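Local coordinates for protein putative oxidoreductase (Yersinia pestis, PDB 3KUX) that is probably an NAD(P)-dependent oxidoreductase, joining a Rossmann-type nucleotide-binding domain to a C-terminal alpha/beta domain, at residues 138-142 and 143-147; 283-287 and 288-292. All blocks are in the same frame, centred on the assembly; numbering follows the deposited sequence.

Contact 1. Residues 138-142 and 143-147; sequences TLLAE and GSLGN
The carbonyl oxygen of L139 takes two backbone N-H groups where helix 131-142 ends. The firmer bond comes from G143 N, 3.2 Å from L139 O with an N-H...O angle of 147°; a second, weak one links E142 N to the same oxygen over 3.4 Å. G143, the first residue past the helix, takes up the left-handed helical region (phi 83°), which turns the chain aside just after the last helical residue. The type I beta turn G143-G146 follows directly, with G146 N bonded to G143 O at 3.0 Å. This turn brings L145 back against the helix it has just left. The L145 side chain has CG beside its backbone N (chi1 -56°) and crosses that of L139 at about a right angle, CD1 meeting L139 CD2 at 3.4 Å. From the next helical position L140 adds its own CD2, which reaches the same L145 methyl at 4.1 Å. L139 and L140 of the helix thus meet L145 of the following turn through methyl groups. The backbone of L145 is hydrogen-bonded to Q247, and that of N147 to T246, both in the turn between strands 241-245 and 248-252. Nearer the solvent, the S144 hydroxyl lies beside the other branch of L139, with OG 3.4 Å from L139 CD1.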
loop_
_atom_site.group_PDB
_atom_site.type_symbol
_atom_site.label_atom_id
_atom_site.label_comp_id
_atom_site.label_asym_id
_atom_site.label_seq_id
_atom_site.Cartn_x
_atom_site.Cartn_y
_atom_site.Cartn_z
ATOM N N THR A 138 -15.064 -8.582 2.971
ATOM C CA THR A 138 -15.973 -9.482 3.664
ATOM C C THR A 138 -17.423 -9.265 3.244
ATOM O O THR A 138 -18.191 -10.221 3.117
ATOM C CB THR A 138 -15.849 -9.320 5.189
ATOM O OG1 THR A 138 -14.469 -9.419 5.566
ATOM C CG2 THR A 138 -16.637 -10.393 5.907
ATOM N N LEU A 139 -17.800 -8.010 3.026
ATOM C CA LEU A 139 -19.164 -7.694 2.603
ATOM C C LEU A 139 -19.485 -8.262 1.218
ATOM O O LEU A 139 -20.585 -8.760 0.978
ATOM C CB LEU A 139 -19.398 -6.183 2.619
ATOM C CG LEU A 139 -20.753 -5.710 2.091
ATOM C CD1 LEU A 139 -21.872 -6.146 3.020
ATOM C CD2 LEU A 139 -20.766 -4.198 1.892
ATOM N N LEU A 140 -18.521 -8.177 0.307
ATOM C CA LEU A 140 -18.710 -8.687 -1.043
ATOM C C LEU A 140 -18.742 -10.205 -1.017
ATOM O O LEU A 140 -19.502 -10.834 -1.752
ATOM C CB LEU A 140 -17.585 -8.215 -1.965
ATOM C CG LEU A 140 -17.367 -6.705 -2.075
ATOM C CD1 LEU A 140 -16.208 -6.401 -3.013
ATOM C CD2 LEU A 140 -18.640 -5.986 -2.524
ATOM N N ALA A 141 -17.910 -10.796 -0.165
ATOM C CA ALA A 141 -17.817 -12.243 -0.084
ATOM C C ALA A 141 -19.152 -12.840 0.345
ATOM O O ALA A 141 -19.504 -13.946 -0.061
ATOM C CB ALA A 141 -16.710 -12.654 0.875
ATOM N N GLU A 142 -19.896 -12.097 1.157
ATOM C CA GLU A 142 -21.170 -12.590 1.672
ATOM C C GLU A 142 -22.335 -12.321 0.722
ATOM O O GLU A 142 -23.358 -12.996 0.781
ATOM C CB GLU A 142 -21.433 -12.040 3.075
ATOM C CG GLU A 142 -20.315 -12.409 4.055
ATOM C CD GLU A 142 -20.647 -12.078 5.500
ATOM O OE1 GLU A 142 -21.793 -11.656 5.771
ATOM O OE2 GLU A 142 -19.756 -12.242 6.365
ATOM N N GLY A 143 -22.175 -11.337 -0.155
ATOM C CA GLY A 143 -23.088 -11.163 -1.275
ATOM C C GLY A 143 -24.394 -10.425 -1.035
ATOM O O GLY A 143 -25.267 -10.424 -1.904
ATOM N N SER A 144 -24.542 -9.778 0.116
ATOM C CA SER A 144 -25.787 -9.051 0.390
ATOM C C SER A 144 -26.071 -7.877 -0.563
ATOM O O SER A 144 -27.230 -7.566 -0.827
ATOM C CB SER A 144 -25.883 -8.613 1.862
ATOM O OG SER A 144 -24.762 -7.848 2.271
ATOM N N LEU A 145 -25.029 -7.230 -1.084
ATOM C CA LEU A 145 -25.225 -6.132 -2.047
ATOM C C LEU A 145 -25.692 -6.637 -3.407
ATOM O O LEU A 145 -26.086 -5.848 -4.269
ATOM C CB LEU A 145 -23.947 -5.306 -2.229
ATOM C CG LEU A 145 -23.330 -4.690 -0.973
ATOM C CD1 LEU A 145 -22.029 -3.968 -1.303
ATOM C CD2 LEU A 145 -24.313 -3.751 -0.285
ATOM N N GLY A 146 -25.642 -7.953 -3.595
ATOM C CA GLY A 146 -26.001 -8.569 -4.872
ATOM C C GLY A 146 -24.833 -8.513 -5.835
ATOM O O GLY A 146 -23.675 -8.600 -5.424
ATOM N N ASN A 147 -25.134 -8.368 -7.120
ATOM C CA ASN A 147 -24.094 -8.119 -8.112
ATOM C C ASN A 147 -23.621 -6.670 -8.036
ATOM O O ASN A 147 -24.405 -5.740 -8.235
ATOM C CB ASN A 147 -24.605 -8.435 -9.516
ATOM C CG ASN A 147 -25.224 -9.816 -9.610
ATOM O OD1 ASN A 147 -26.402 -9.958 -9.955
ATOM N ND2 ASN A 147 -24.441 -10.844 -9.288
#

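Contact 2. Residues 283-287 and 288-292; sequences TLSHD and NVLTE
N288 follows D287 at the tip of a beta hairpin and has left-handed helical backbone angles (phi 66°), which help turn the chain from strand 280-285 into strand 290-295. At V289 comes the backbone bond nearest the turn, which runs from H286 N to V289 O over 3.0 Å, and the S285 CA-H group points at the same oxygen. At L290 the antiparallel strand begins, in a non-hydrogen-bonded pair with S285. Its CG lies beside the backbone N (chi1 -63°) and its end bends toward the partner strand, where CD2 rests 3.6 Å from S285 CB. T291 forms a hydrogen-bonded pair with L284. T291 N reaches L284 O over 2.9 Å with an N-H...O angle of 161°, while the return bond from L284 N to T291 O is 3.0 Å long. Both oxygens also take a CA-H contact, L284 O from L290 CA at 3.3 Å and T291 O from T283 CA at 3.4 Å. Side chains of this pair occupy one face of the hairpin, those of T283, S285, L290 and E292 the other. E292 completes the register opposite T283: the two side chains run side by side and point the same way, with E292 CB 3.8 Å from T283 OG1.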
loop_
_atom_site.group_PDB
_atom_site.type_symbol
_atom_site.label_atom_id
_atom_site.label_comp_id
_atom_site.label_asym_id
_atom_site.label_seq_id
_atom_site.Cartn_x
_atom_site.Cartn_y
_atom_site.Cartn_z
ATOM N N THR A 283 -27.318 -0.453 2.916
ATOM C CA THR A 283 -28.708 -0.239 2.536
ATOM C C THR A 283 -29.173 -1.381 1.651
ATOM O O THR A 283 -28.591 -1.626 0.593
ATOM C CB THR A 283 -28.884 1.072 1.768
ATOM O OG1 THR A 283 -28.404 2.161 2.566
ATOM C CG2 THR A 283 -30.344 1.293 1.429
ATOM N N LEU A 284 -30.214 -2.084 2.084
ATOM C CA LEU A 284 -30.690 -3.241 1.342
ATOM C C LEU A 284 -32.140 -3.105 0.910
ATOM O O LEU A 284 -32.966 -2.544 1.628
ATOM C CB LEU A 284 -30.511 -4.510 2.166
ATOM C CG LEU A 284 -29.083 -4.774 2.642
ATOM C CD1 LEU A 284 -29.039 -6.017 3.515
ATOM C CD2 LEU A 284 -28.135 -4.893 1.453
ATOM N N SER A 285 -32.432 -3.623 -0.277
ATOM C CA SER A 285 -33.790 -3.691 -0.780
ATOM C C SER A 285 -34.310 -5.095 -0.524
ATOM O O SER A 285 -33.827 -6.050 -1.127
ATOM C CB SER A 285 -33.807 -3.398 -2.278
ATOM O OG SER A 285 -35.130 -3.221 -2.750
ATOM N N HIS A 286 -35.279 -5.228 0.378
ATOM C CA HIS A 286 -35.779 -6.550 0.749
ATOM C C HIS A 286 -37.082 -6.912 0.048
ATOM O O HIS A 286 -37.138 -7.878 -0.713
ATOM C CB HIS A 286 -35.939 -6.679 2.267
ATOM C CG HIS A 286 -36.526 -7.988 2.701
ATOM N ND1 HIS A 286 -37.766 -8.088 3.298
ATOM C CD2 HIS A 286 -36.049 -9.254 2.613
ATOM C CE1 HIS A 286 -38.024 -9.356 3.566
ATOM N NE2 HIS A 286 -36.999 -10.085 3.160
ATOM N N ASP A 287 -38.132 -6.148 0.316
ATOM C CA ASP A 287 -39.415 -6.394 -0.323
ATOM C C ASP A 287 -39.919 -5.108 -0.954
ATOM O O ASP A 287 -41.003 -4.623 -0.627
ATOM C CB ASP A 287 -40.430 -6.939 0.686
ATOM C CG ASP A 287 -40.259 -8.431 0.939
ATOM O OD1 ASP A 287 -39.749 -9.131 0.040
ATOM O OD2 ASP A 287 -40.639 -8.905 2.033
ATOM N N ASN A 288 -39.121 -4.562 -1.864
ATOM C CA ASN A 288 -39.432 -3.277 -2.470
ATOM C C ASN A 288 -39.366 -2.170 -1.430
ATOM O O ASN A 288 -39.838 -1.059 -1.653
ATOM C CB ASN A 288 -40.807 -3.308 -3.137
ATOM C CG ASN A 288 -40.836 -4.199 -4.363
ATOM O OD1 ASN A 288 -39.875 -4.920 -4.647
ATOM N ND2 ASN A 288 -41.938 -4.152 -5.102
ATOM N N VAL A 289 -38.773 -2.494 -0.288
ATOM C CA VAL A 289 -38.533 -1.516 0.758
ATOM C C VAL A 289 -37.041 -1.436 1.036
ATOM O O VAL A 289 -36.350 -2.454 1.038
ATOM C CB VAL A 289 -39.275 -1.886 2.053
ATOM C CG1 VAL A 289 -38.658 -1.171 3.248
ATOM C CG2 VAL A 289 -40.750 -1.554 1.924
ATOM N N LEU A 290 -36.546 -0.223 1.254
ATOM C CA LEU A 290 -35.140 -0.025 1.581
ATOM C C LEU A 290 -34.949 0.096 3.085
ATOM O O LEU A 290 -35.495 0.992 3.720
ATOM C CB LEU A 290 -34.585 1.215 0.882
ATOM C CG LEU A 290 -34.570 1.175 -0.645
ATOM C CD1 LEU A 290 -34.029 2.478 -1.204
ATOM C CD2 LEU A 290 -33.755 0.003 -1.145
ATOM N N THR A 291 -34.183 -0.828 3.648
ATOM C CA THR A 291 -33.822 -0.784 5.050
ATOM C C THR A 291 -32.371 -0.354 5.094
ATOM O O THR A 291 -31.690 -0.369 4.073
ATOM C CB THR A 291 -33.913 -2.182 5.699
ATOM O OG1 THR A 291 -34.668 -3.070 4.860
ATOM C CG2 THR A 291 -34.556 -2.095 7.076
ATOM N N GLU A 292 -31.881 0.018 6.267
ATOM C CA GLU A 292 -30.467 0.338 6.398
ATOM C C GLU A 292 -29.974 0.128 7.824
ATOM O O GLU A 292 -30.721 0.305 8.785
ATOM C CB GLU A 292 -30.188 1.769 5.937
ATOM C CG GLU A 292 -30.670 2.843 6.894
ATOM C CD GLU A 292 -30.275 4.243 6.446
ATOM O OE1 GLU A 292 -30.334 4.523 5.226
ATOM O OE2 GLU A 292 -29.907 5.063 7.318
#

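In the fold
Contact 1 comes first in the chain and contact 2 follows well after it, yet their centres lie about 15 Å apart, both within the C-terminal alpha/beta domain. They touch where S144 O packs against L284 CD2, at 3.6 Å. Helix 131-142 leads through contact 1 into strand 148-156, inside the mixed sheet, whereas contact 2 is the turn of the hairpin 280-285/290-295, whose second strand is outermost on one side. Q247 connects them further, sharing backbone hydrogen bonds with L145 and with S285. The helix end and the hairpin therefore meet at one corner of the sheet, with the hairpin tip farther from the chain's centre.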